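PDB 3AK2: superoxide dismutase [Mn/Fe] from Aeropyrum pernix, which catalyses the dismutation of superoxide to dioxygen and hydrogen peroxide and is cambialistic, working with manganese or iron at its metal site. Local coordinates for residues W83-P88 with W192-K197; G98-L103 with K197-A202; H169-Q174 with G180-N185. One frame throughout, in Å; residues are numbered along the deposited sequence.

Contacts 1 and 2 share helix 192-205, with K197 common to both segments, and their centres lie about 12 Å apart. Contact 1 is buried and polar, setting an amide against a carboxylate where the loop after helix 62-82 meets helix 192-205. Contact 2, farther from the centre of the chain and only partly buried, is apolar, with leucine methyls wedged against helix 98-108. E196 ties the two together, its carboxylate reaching the backbone N-H groups of R99 and V100. Contact 3 is again buried but aromatic; it joins the metal-binding loop to helix 179-186, its centre about 19 Å from that of contact 1.

Contact 1: residues W83-P88 with W192-K197; sequences WPNMAP and WDDVEK
D194 OD2 is held by two donors, the amide of N85 across the contact and NE of R198, in a salt bridge, one turn further along its own helix. N85 ND2 lies 2.8 Å from D194 OD2 and meets it nearly head-on to the C-O bond, but the N-H is not well aimed: the angle at the hydrogen is 132°. Amide and carboxylate stand steeply to each other, their planes 71° apart. An asparagine suits this place because both ends of its amide are used: ND2 also donates to the carbonyl of I161, and OD1 accepts from the backbone N of V163, which fixes the rotation of the group. With a guanidinium and an amide beside it, the buried carboxylate of D194 probably stays ionised. The bonds join two parts of the iron/manganese superoxide dismutase fold. N85 sits in a type I turn, W83 to M86, directly after helix 62-82 of the alpha-hairpin domain, whereas D194 lies on helix 192-205 of the C-terminal domain. The turn is closed by M86 N to W83 O at 3.0 Å. P84, whose ring fits the second position of such a turn, lays its CB 3.5 Å from D194 OD1. Its carbonyl is pressed against the aspartate stem, with P84 O 3.1 Å from D194 CB, and accepts a hydrogen bond from N191 ND2. D194 CG is anti to its backbone N (chi1 179°), which swings the carboxylate out from the helix to the turn. V195 CG2 brushes N85 ND2 at 4.2 Å, and the side chain packs on strand 159-165 and on V100 of helix 98-108. D193 and K197, both exposed, form a salt bridge, K197 NZ 2.7 Å from D193 OD1; L212 of the second subunit packs on D194 and K197.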
loop_
_atom_site.group_PDB
_atom_site.type_symbol
_atom_site.label_atom_id
_atom_site.label_comp_id
_atom_site.label_asym_id
_atom_site.label_seq_id
_atom_site.Cartn_x
_atom_site.Cartn_y
_atom_site.Cartn_z
ATOM N N TRP A 83 -21.669 -12.421 -0.466
ATOM C CA TRP A 83 -22.696 -13.353 0.013
ATOM C C TRP A 83 -23.634 -13.872 -1.094
ATOM O O TRP A 83 -23.758 -15.087 -1.258
ATOM C CB TRP A 83 -23.506 -12.791 1.184
ATOM C CG TRP A 83 -22.725 -12.153 2.292
ATOM C CD1 TRP A 83 -22.912 -10.898 2.791
ATOM C CD2 TRP A 83 -21.672 -12.744 3.073
ATOM N NE1 TRP A 83 -22.037 -10.660 3.824
ATOM C CE2 TRP A 83 -21.270 -11.776 4.024
ATOM C CE3 TRP A 83 -21.038 -13.995 3.072
ATOM C CZ2 TRP A 83 -20.254 -12.010 4.948
ATOM C CZ3 TRP A 83 -20.025 -14.225 3.997
ATOM C CH2 TRP A 83 -19.645 -13.236 4.920
ATOM N N PRO A 84 -24.303 -12.969 -1.845
ATOM C CA PRO A 84 -25.162 -13.465 -2.930
ATOM C C PRO A 84 -24.405 -14.074 -4.114
ATOM O O PRO A 84 -25.015 -14.766 -4.938
ATOM C CB PRO A 84 -25.942 -12.222 -3.364
ATOM C CG PRO A 84 -25.070 -11.071 -2.984
ATOM C CD PRO A 84 -24.367 -11.501 -1.728
ATOM N N ASN A 85 -23.097 -13.827 -4.203
ATOM C CA ASN A 85 -22.232 -14.527 -5.160
ATOM C C ASN A 85 -22.160 -16.026 -4.870
ATOM O O ASN A 85 -21.633 -16.786 -5.684
ATOM C CB ASN A 85 -20.798 -13.990 -5.104
ATOM C CG ASN A 85 -20.535 -12.804 -6.032
ATOM O OD1 ASN A 85 -19.440 -12.244 -5.990
ATOM N ND2 ASN A 85 -21.499 -12.432 -6.874
ATOM N N MET A 86 -22.650 -16.441 -3.703
ATOM C CA MET A 86 -22.663 -17.852 -3.325
ATOM C C MET A 86 -24.094 -18.325 -3.108
ATOM O O MET A 86 -25.006 -17.517 -2.942
ATOM C CB MET A 86 -21.827 -18.095 -2.066
ATOM C CG MET A 86 -20.360 -17.732 -2.238
ATOM S SD MET A 86 -19.322 -18.051 -0.800
ATOM C CE MET A 86 -19.960 -16.855 0.382
ATOM N N ALA A 87 -24.277 -19.642 -3.130
ATOM C CA ALA A 87 -25.580 -20.255 -2.893
ATOM C C ALA A 87 -25.356 -21.683 -2.424
ATOM O O ALA A 87 -24.309 -22.266 -2.718
ATOM C CB ALA A 87 -26.423 -20.234 -4.171
ATOM N N PRO A 88 -26.333 -22.257 -1.691
ATOM C CA PRO A 88 -26.201 -23.646 -1.257
ATOM C C PRO A 88 -25.914 -24.558 -2.449
ATOM O O PRO A 88 -26.468 -24.334 -3.531
ATOM C CB PRO A 88 -27.578 -23.959 -0.661
ATOM C CG PRO A 88 -28.100 -22.644 -0.219
ATOM C CD PRO A 88 -27.599 -21.655 -1.230
ATOM N N TRP A 192 -23.954 -18.739 -10.016
ATOM C CA TRP A 192 -23.821 -18.193 -11.366
ATOM C C TRP A 192 -25.032 -17.373 -11.804
ATOM O O TRP A 192 -24.901 -16.472 -12.630
ATOM C CB TRP A 192 -23.475 -19.288 -12.378
ATOM C CG TRP A 192 -22.083 -19.794 -12.199
ATOM C CD1 TRP A 192 -21.711 -21.023 -11.744
ATOM C CD2 TRP A 192 -20.867 -19.064 -12.427
ATOM N NE1 TRP A 192 -20.343 -21.114 -11.689
ATOM C CE2 TRP A 192 -19.799 -19.926 -12.103
ATOM C CE3 TRP A 192 -20.578 -17.771 -12.885
ATOM C CZ2 TRP A 192 -18.459 -19.539 -12.224
ATOM C CZ3 TRP A 192 -19.245 -17.385 -13.000
ATOM C CH2 TRP A 192 -18.204 -18.267 -12.671
ATOM N N ASP A 193 -26.201 -17.667 -11.238
ATOM C CA ASP A 193 -27.390 -16.853 -11.481
ATOM C C ASP A 193 -27.178 -15.411 -11.027
ATOM O O ASP A 193 -27.540 -14.473 -11.731
ATOM C CB ASP A 193 -28.617 -17.446 -10.782
ATOM C CG ASP A 193 -29.856 -16.574 -10.935
ATOM O OD1 ASP A 193 -30.310 -16.381 -12.082
ATOM O OD2 ASP A 193 -30.374 -16.081 -9.908
ATOM N N ASP A 194 -26.595 -15.242 -9.842
ATOM C CA ASP A 194 -26.301 -13.912 -9.323
ATOM C C ASP A 194 -25.277 -13.205 -10.208
ATOM O O ASP A 194 -25.452 -12.036 -10.551
ATOM C CB ASP A 194 -25.796 -14.000 -7.884
ATOM C CG ASP A 194 -25.463 -12.643 -7.299
ATOM O OD1 ASP A 194 -26.389 -11.933 -6.853
ATOM O OD2 ASP A 194 -24.267 -12.293 -7.286
ATOM N N VAL A 195 -24.226 -13.925 -10.592
ATOM C CA VAL A 195 -23.188 -13.362 -11.460
ATOM C C VAL A 195 -23.779 -12.907 -12.799
ATOM O O VAL A 195 -23.464 -11.821 -13.282
ATOM C CB VAL A 195 -22.008 -14.347 -11.676
ATOM C CG1 VAL A 195 -20.929 -13.719 -12.551
ATOM C CG2 VAL A 195 -21.406 -14.762 -10.339
ATOM N N GLU A 196 -24.643 -13.741 -13.380
ATOM C CA GLU A 196 -25.330 -13.414 -14.634
ATOM C C GLU A 196 -26.173 -12.144 -14.508
ATOM O O GLU A 196 -26.141 -11.276 -15.383
ATOM C CB GLU A 196 -26.196 -14.599 -15.084
ATOM C CG GLU A 196 -26.912 -14.415 -16.427
ATOM C CD GLU A 196 -25.991 -14.527 -17.634
ATOM O OE1 GLU A 196 -24.837 -14.981 -17.484
ATOM O OE2 GLU A 196 -26.428 -14.168 -18.748
ATOM N N LYS A 197 -26.917 -12.036 -13.411
ATOM C CA LYS A 197 -27.736 -10.854 -13.161
ATOM C C LYS A 197 -26.889 -9.591 -12.989
ATOM O O LYS A 197 -27.263 -8.519 -13.470
ATOM C CB LYS A 197 -28.655 -11.074 -11.961
ATOM C CG LYS A 197 -29.836 -11.977 -12.273
ATOM C CD LYS A 197 -30.648 -12.282 -11.025
ATOM C CE LYS A 197 -31.984 -12.929 -11.370
ATOM N NZ LYS A 197 -31.845 -14.158 -12.205
#

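Contact 2: residues G98-L103 with K197-A202; sequences GRVADL and KRLEQA
Two helices of the C-terminal alpha/beta domain, 98-108 and 192-205, cross steeply here, and one leucine, L199, fills the crossing. The axes of the two segments run 79° apart and pass within 9.2 Å, so contact is confined to a small patch around L199 and the first turns of the other helix. Methyl CD2 of L199 does most of the touching. It lies 3.5 Å from V100 N and 3.6 Å from V100 CG2, close against the backbone between R99 and V100, where R99 C is 3.7 Å from it. L103 CD1 also stands 4.0 Å from L199 CD2. With chi1 at 179° the CG of L199 is opposite the backbone N and the fork stands out from the helix. A leucine suits the place: its fork lets CD2 enter beside V100 while CD1 leans on L103 CD1 at 4.1 Å. L103 points its CB at the other helix, whereas V100 points to one side and meets L199 with its CG2 branch. R99 contributes only the root of its side chain, CB to L199 CD2 at 3.9 Å; the chain then bends at chi2 and chi3, so the guanidinium takes no part in the contact with 197-202, though the side chain packs on L203. V100 N, for all its nearness to the methyl, is bonded to E196 OE1, and R99 N to E196 OE2. V100 also packs on W192 and V195, while L199 packs on F135 of strand 129-136 and I161 of strand 159-165, so that helix 98-108, helix 192-205 and the antiparallel sheet meet at one leucine.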
loop_
_atom_site.group_PDB
_atom_site.type_symbol
_atom_site.label_atom_id
_atom_site.label_comp_id
_atom_site.label_asym_id
_atom_site.label_seq_id
_atom_site.Cartn_x
_atom_site.Cartn_y
_atom_site.Cartn_z
ATOM N N GLY A 98 -25.424 -18.495 -20.419
ATOM C CA GLY A 98 -25.787 -17.119 -20.737
ATOM C C GLY A 98 -24.650 -16.215 -21.168
ATOM O O GLY A 98 -23.683 -16.659 -21.798
ATOM N N ARG A 99 -24.778 -14.938 -20.816
ATOM C CA ARG A 99 -23.817 -13.914 -21.213
ATOM C C ARG A 99 -22.463 -14.098 -20.528
ATOM O O ARG A 99 -21.423 -13.819 -21.127
ATOM C CB ARG A 99 -24.368 -12.508 -20.949
ATOM C CG ARG A 99 -25.703 -12.191 -21.639
ATOM C CD ARG A 99 -25.601 -12.152 -23.169
ATOM N NE ARG A 99 -24.761 -11.059 -23.666
ATOM C CZ ARG A 99 -25.191 -9.823 -23.909
ATOM N NH1 ARG A 99 -24.345 -8.908 -24.364
ATOM N NH2 ARG A 99 -26.460 -9.492 -23.698
ATOM N N VAL A 100 -22.484 -14.572 -19.280
ATOM C CA VAL A 100 -21.255 -14.868 -18.538
ATOM C C VAL A 100 -20.418 -15.910 -19.283
ATOM O O VAL A 100 -19.231 -15.695 -19.527
ATOM C CB VAL A 100 -21.547 -15.337 -17.084
ATOM C CG1 VAL A 100 -20.300 -15.914 -16.427
ATOM C CG2 VAL A 100 -22.085 -14.191 -16.251
ATOM N N ALA A 101 -21.041 -17.028 -19.658
ATOM C CA ALA A 101 -20.347 -18.066 -20.416
ATOM C C ALA A 101 -19.843 -17.545 -21.758
ATOM O O ALA A 101 -18.747 -17.894 -22.188
ATOM C CB ALA A 101 -21.240 -19.273 -20.623
ATOM N N ASP A 102 -20.642 -16.702 -22.408
ATOM C CA ASP A 102 -20.263 -16.145 -23.705
ATOM C C ASP A 102 -18.993 -15.303 -23.613
ATOM O O ASP A 102 -18.064 -15.483 -24.399
ATOM C CB ASP A 102 -21.400 -15.327 -24.314
ATOM C CG ASP A 102 -21.058 -14.810 -25.696
ATOM O OD1 ASP A 102 -20.764 -15.642 -26.581
ATOM O OD2 ASP A 102 -21.066 -13.578 -25.889
ATOM N N LEU A 103 -18.952 -14.386 -22.650
ATOM C CA LEU A 103 -17.765 -13.556 -22.464
ATOM C C LEU A 103 -16.565 -14.370 -21.987
ATOM O O LEU A 103 -15.435 -14.114 -22.399
ATOM C CB LEU A 103 -18.049 -12.380 -21.525
ATOM C CG LEU A 103 -18.949 -11.262 -22.061
ATOM C CD1 LEU A 103 -19.017 -10.114 -21.067
ATOM C CD2 LEU A 103 -18.475 -10.753 -23.419
ATOM N N LYS A 197 -26.917 -12.036 -13.411
ATOM C CA LYS A 197 -27.736 -10.854 -13.161
ATOM C C LYS A 197 -26.889 -9.591 -12.989
ATOM O O LYS A 197 -27.263 -8.519 -13.470
ATOM C CB LYS A 197 -28.655 -11.074 -11.961
ATOM C CG LYS A 197 -29.836 -11.977 -12.273
ATOM C CD LYS A 197 -30.648 -12.282 -11.025
ATOM C CE LYS A 197 -31.984 -12.929 -11.370
ATOM N NZ LYS A 197 -31.845 -14.158 -12.205
ATOM N N ARG A 198 -25.740 -9.729 -12.328
ATOM C CA ARG A 198 -24.800 -8.614 -12.183
ATOM C C ARG A 198 -24.221 -8.181 -13.526
ATOM O O ARG A 198 -24.166 -6.985 -13.830
ATOM C CB ARG A 198 -23.691 -8.961 -11.187
ATOM C CG ARG A 198 -24.215 -9.013 -9.775
ATOM C CD ARG A 198 -23.167 -9.376 -8.732
ATOM N NE ARG A 198 -23.856 -9.604 -7.467
ATOM C CZ ARG A 198 -24.216 -8.652 -6.612
ATOM N NH1 ARG A 198 -23.913 -7.380 -6.843
ATOM N NH2 ARG A 198 -24.878 -8.982 -5.512
ATOM N N LEU A 199 -23.822 -9.152 -14.343
ATOM C CA LEU A 199 -23.325 -8.850 -15.679
ATOM C C LEU A 199 -24.387 -8.154 -16.534
ATOM O O LEU A 199 -24.083 -7.201 -17.249
ATOM C CB LEU A 199 -22.807 -10.114 -16.363
ATOM C CG LEU A 199 -22.272 -9.928 -17.787
ATOM C CD1 LEU A 199 -21.157 -8.893 -17.848
ATOM C CD2 LEU A 199 -21.793 -11.242 -18.352
ATOM N N GLU A 200 -25.627 -8.628 -16.446
ATOM C CA GLU A 200 -26.738 -7.993 -17.151
ATOM C C GLU A 200 -26.844 -6.513 -16.779
ATOM O O GLU A 200 -26.938 -5.650 -17.654
ATOM C CB GLU A 200 -28.050 -8.717 -16.847
ATOM C CG GLU A 200 -29.258 -8.142 -17.577
ATOM C CD GLU A 200 -30.578 -8.482 -16.910
ATOM O OE1 GLU A 200 -31.602 -7.901 -17.322
ATOM O OE2 GLU A 200 -30.603 -9.319 -15.981
ATOM N N GLN A 201 -26.813 -6.219 -15.481
ATOM C CA GLN A 201 -26.876 -4.836 -15.025
ATOM C C GLN A 201 -25.694 -4.012 -15.531
ATOM O O GLN A 201 -25.875 -2.879 -15.968
ATOM C CB GLN A 201 -26.983 -4.757 -13.499
ATOM C CG GLN A 201 -28.306 -5.283 -12.943
ATOM C CD GLN A 201 -29.525 -4.656 -13.603
ATOM O OE1 GLN A 201 -29.660 -3.431 -13.668
ATOM N NE2 GLN A 201 -30.423 -5.500 -14.094
ATOM N N ALA A 202 -24.498 -4.596 -15.491
ATOM C CA ALA A 202 -23.290 -3.922 -15.977
ATOM C C ALA A 202 -23.334 -3.640 -17.481
ATOM O O ALA A 202 -22.989 -2.540 -17.919
ATOM C CB ALA A 202 -22.052 -4.722 -15.605
#

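Contact 3: residues H169-Q174 with G180-N185; sequences HAYYLQ and GSYVEN. With MN (manganese (II) ion), chain E.
Y171 sets its CB, more than its ring, over Y182: Y171 CB sits 3.4 Å from Y182 CG, above one face of the Y182 ring, in a CH-pi contact. The rings are inclined by only 26° yet displaced, their centroids 5.2 Å apart, leaving little face-to-face overlap, though Y171 CD2 comes within 3.6 Å of Y182 CD2. This joins the metal-binding loop of the iron/manganese superoxide dismutase fold to helix 179-186. Y171 is the N-cap residue of helix 172-175, and its CG lies between backbone N and carbonyl carbon (chi1 60°), which turns the ring aside and leaves CB facing Y182. Tyrosine suits the Y182 site because it pairs a flat apolar face with a polar end: its OH donates to the carbonyl of D165 and accepts from a water 3.0 Å from Y182 OH, which also donates to A170 O. With a leucine here, the D165 carbonyl would probably lose its donor and the water an acceptor, and Y171 CB its aromatic face. A170 CB packs 3.8 Å from Y182 OH. Next to it H169 binds manganese with H31, H79, D165 and a water, H169 NE2 lying 2.2 Å from the metal.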
loop_
_atom_site.group_PDB
_atom_site.type_symbol
_atom_site.label_atom_id
_atom_site.label_comp_id
_atom_site.label_asym_id
_atom_site.label_seq_id
_atom_site.Cartn_x
_atom_site.Cartn_y
_atom_site.Cartn_z
ATOM N N HIS A 169 -9.575 -15.064 7.694
ATOM C CA HIS A 169 -10.822 -15.340 8.411
ATOM C C HIS A 169 -11.888 -16.033 7.562
ATOM O O HIS A 169 -12.839 -16.592 8.105
ATOM C CB HIS A 169 -11.403 -14.084 9.080
ATOM C CG HIS A 169 -11.883 -13.028 8.125
ATOM N ND1 HIS A 169 -11.328 -11.767 8.084
ATOM C CD2 HIS A 169 -12.883 -13.025 7.209
ATOM C CE1 HIS A 169 -11.953 -11.039 7.174
ATOM N NE2 HIS A 169 -12.900 -11.779 6.625
ATOM N N ALA A 170 -11.750 -15.975 6.239
ATOM C CA ALA A 170 -12.715 -16.613 5.352
ATOM C C ALA A 170 -12.552 -18.135 5.289
ATOM O O ALA A 170 -13.463 -18.836 4.845
ATOM C CB ALA A 170 -12.648 -15.999 3.946
ATOM N N TYR A 171 -11.412 -18.651 5.744
ATOM C CA TYR A 171 -11.144 -20.077 5.575
ATOM C C TYR A 171 -10.371 -20.769 6.696
ATOM O O TYR A 171 -10.394 -22.000 6.774
ATOM C CB TYR A 171 -10.431 -20.328 4.241
ATOM C CG TYR A 171 -9.094 -19.629 4.095
ATOM C CD1 TYR A 171 -7.924 -20.192 4.611
ATOM C CD2 TYR A 171 -8.999 -18.404 3.431
ATOM C CE1 TYR A 171 -6.696 -19.550 4.473
ATOM C CE2 TYR A 171 -7.773 -17.760 3.284
ATOM C CZ TYR A 171 -6.632 -18.332 3.812
ATOM O OH TYR A 171 -5.423 -17.699 3.655
ATOM N N TYR A 172 -9.689 -20.008 7.549
ATOM C CA TYR A 172 -8.696 -20.596 8.461
ATOM C C TYR A 172 -9.236 -21.658 9.414
ATOM O O TYR A 172 -8.583 -22.677 9.637
ATOM C CB TYR A 172 -7.924 -19.532 9.244
ATOM C CG TYR A 172 -6.484 -19.926 9.462
ATOM C CD1 TYR A 172 -5.499 -19.562 8.544
ATOM C CD2 TYR A 172 -6.105 -20.692 10.567
ATOM C CE1 TYR A 172 -4.175 -19.940 8.724
ATOM C CE2 TYR A 172 -4.781 -21.071 10.755
ATOM C CZ TYR A 172 -3.824 -20.689 9.833
ATOM O OH TYR A 172 -2.513 -21.065 10.023
ATOM N N LEU A 173 -10.422 -21.438 9.970
ATOM C CA LEU A 173 -10.983 -22.404 10.920
ATOM C C LEU A 173 -11.173 -23.792 10.316
ATOM O O LEU A 173 -11.068 -24.799 11.025
ATOM C CB LEU A 173 -12.300 -21.897 11.504
ATOM C CG LEU A 173 -12.235 -20.761 12.528
ATOM C CD1 LEU A 173 -13.641 -20.352 12.922
ATOM C CD2 LEU A 173 -11.434 -21.153 13.762
ATOM N N GLN A 174 -11.444 -23.834 9.015
ATOM C CA GLN A 174 -11.714 -25.081 8.306
ATOM C C GLN A 174 -10.491 -25.602 7.553
ATOM O O GLN A 174 -10.128 -26.778 7.669
ATOM C CB GLN A 174 -12.874 -24.869 7.331
ATOM C CG GLN A 174 -13.282 -26.101 6.533
ATOM C CD GLN A 174 -14.509 -25.851 5.682
ATOM O OE1 GLN A 174 -15.123 -24.788 5.757
ATOM N NE2 GLN A 174 -14.878 -26.835 4.869
ATOM N N GLY A 180 -5.371 -22.803 -0.869
ATOM C CA GLY A 180 -5.571 -23.449 -2.168
ATOM C C GLY A 180 -6.772 -24.378 -2.184
ATOM O O GLY A 180 -7.589 -24.343 -3.112
ATOM N N SER A 181 -6.886 -25.202 -1.145
ATOM C CA SER A 181 -8.022 -26.114 -1.013
ATOM C C SER A 181 -9.329 -25.343 -0.833
ATOM O O SER A 181 -10.354 -25.720 -1.396
ATOM C CB SER A 181 -7.809 -27.083 0.148
ATOM O OG SER A 181 -8.916 -27.951 0.291
ATOM N N TYR A 182 -9.286 -24.255 -0.066
ATOM C CA TYR A 182 -10.454 -23.391 0.090
ATOM C C TYR A 182 -10.953 -22.856 -1.248
ATOM O O TYR A 182 -12.145 -22.945 -1.546
ATOM C CB TYR A 182 -10.152 -22.240 1.049
ATOM C CG TYR A 182 -11.094 -21.057 0.954
ATOM C CD1 TYR A 182 -12.437 -21.172 1.317
ATOM C CD2 TYR A 182 -10.629 -19.815 0.529
ATOM C CE1 TYR A 182 -13.299 -20.081 1.239
ATOM C CE2 TYR A 182 -11.480 -18.714 0.451
ATOM C CZ TYR A 182 -12.811 -18.852 0.814
ATOM O OH TYR A 182 -13.671 -17.775 0.752
ATOM N N VAL A 183 -10.037 -22.309 -2.049
ATOM C CA VAL A 183 -10.386 -21.726 -3.345
ATOM C C VAL A 183 -10.986 -22.781 -4.275
ATOM O O VAL A 183 -11.989 -22.528 -4.944
ATOM C CB VAL A 183 -9.161 -21.043 -4.003
ATOM C CG1 VAL A 183 -9.460 -20.620 -5.441
ATOM C CG2 VAL A 183 -8.702 -19.846 -3.169
ATOM N N GLU A 184 -10.377 -23.964 -4.299
ATOM C CA GLU A 184 -10.880 -25.064 -5.119
ATOM C C GLU A 184 -12.302 -25.464 -4.718
ATOM O O GLU A 184 -13.161 -25.687 -5.575
ATOM C CB GLU A 184 -9.936 -26.270 -5.048
ATOM C CG GLU A 184 -8.600 -26.068 -5.769
ATOM C CD GLU A 184 -8.754 -25.835 -7.266
ATOM O OE1 GLU A 184 -9.634 -26.467 -7.892
ATOM O OE2 GLU A 184 -7.985 -25.023 -7.820
ATOM N N ASN A 185 -12.541 -25.531 -3.413
ATOM C CA ASN A 185 -13.853 -25.894 -2.885
ATOM C C ASN A 185 -14.922 -24.822 -3.086
ATOM O O ASN A 185 -16.099 -25.136 -3.271
ATOM C CB ASN A 185 -13.745 -26.276 -1.410
ATOM C CG ASN A 185 -13.380 -27.731 -1.218
ATOM O OD1 ASN A 185 -14.220 -28.614 -1.379
ATOM N ND2 ASN A 185 -12.125 -27.989 -0.868
HETATM MN MN MN E . -14.073 -11.230 4.830
HETATM O O HOH W 1 -15.426 -18.025 3.121
HETATM O O HOH W 2 -12.562 -9.962 4.051
#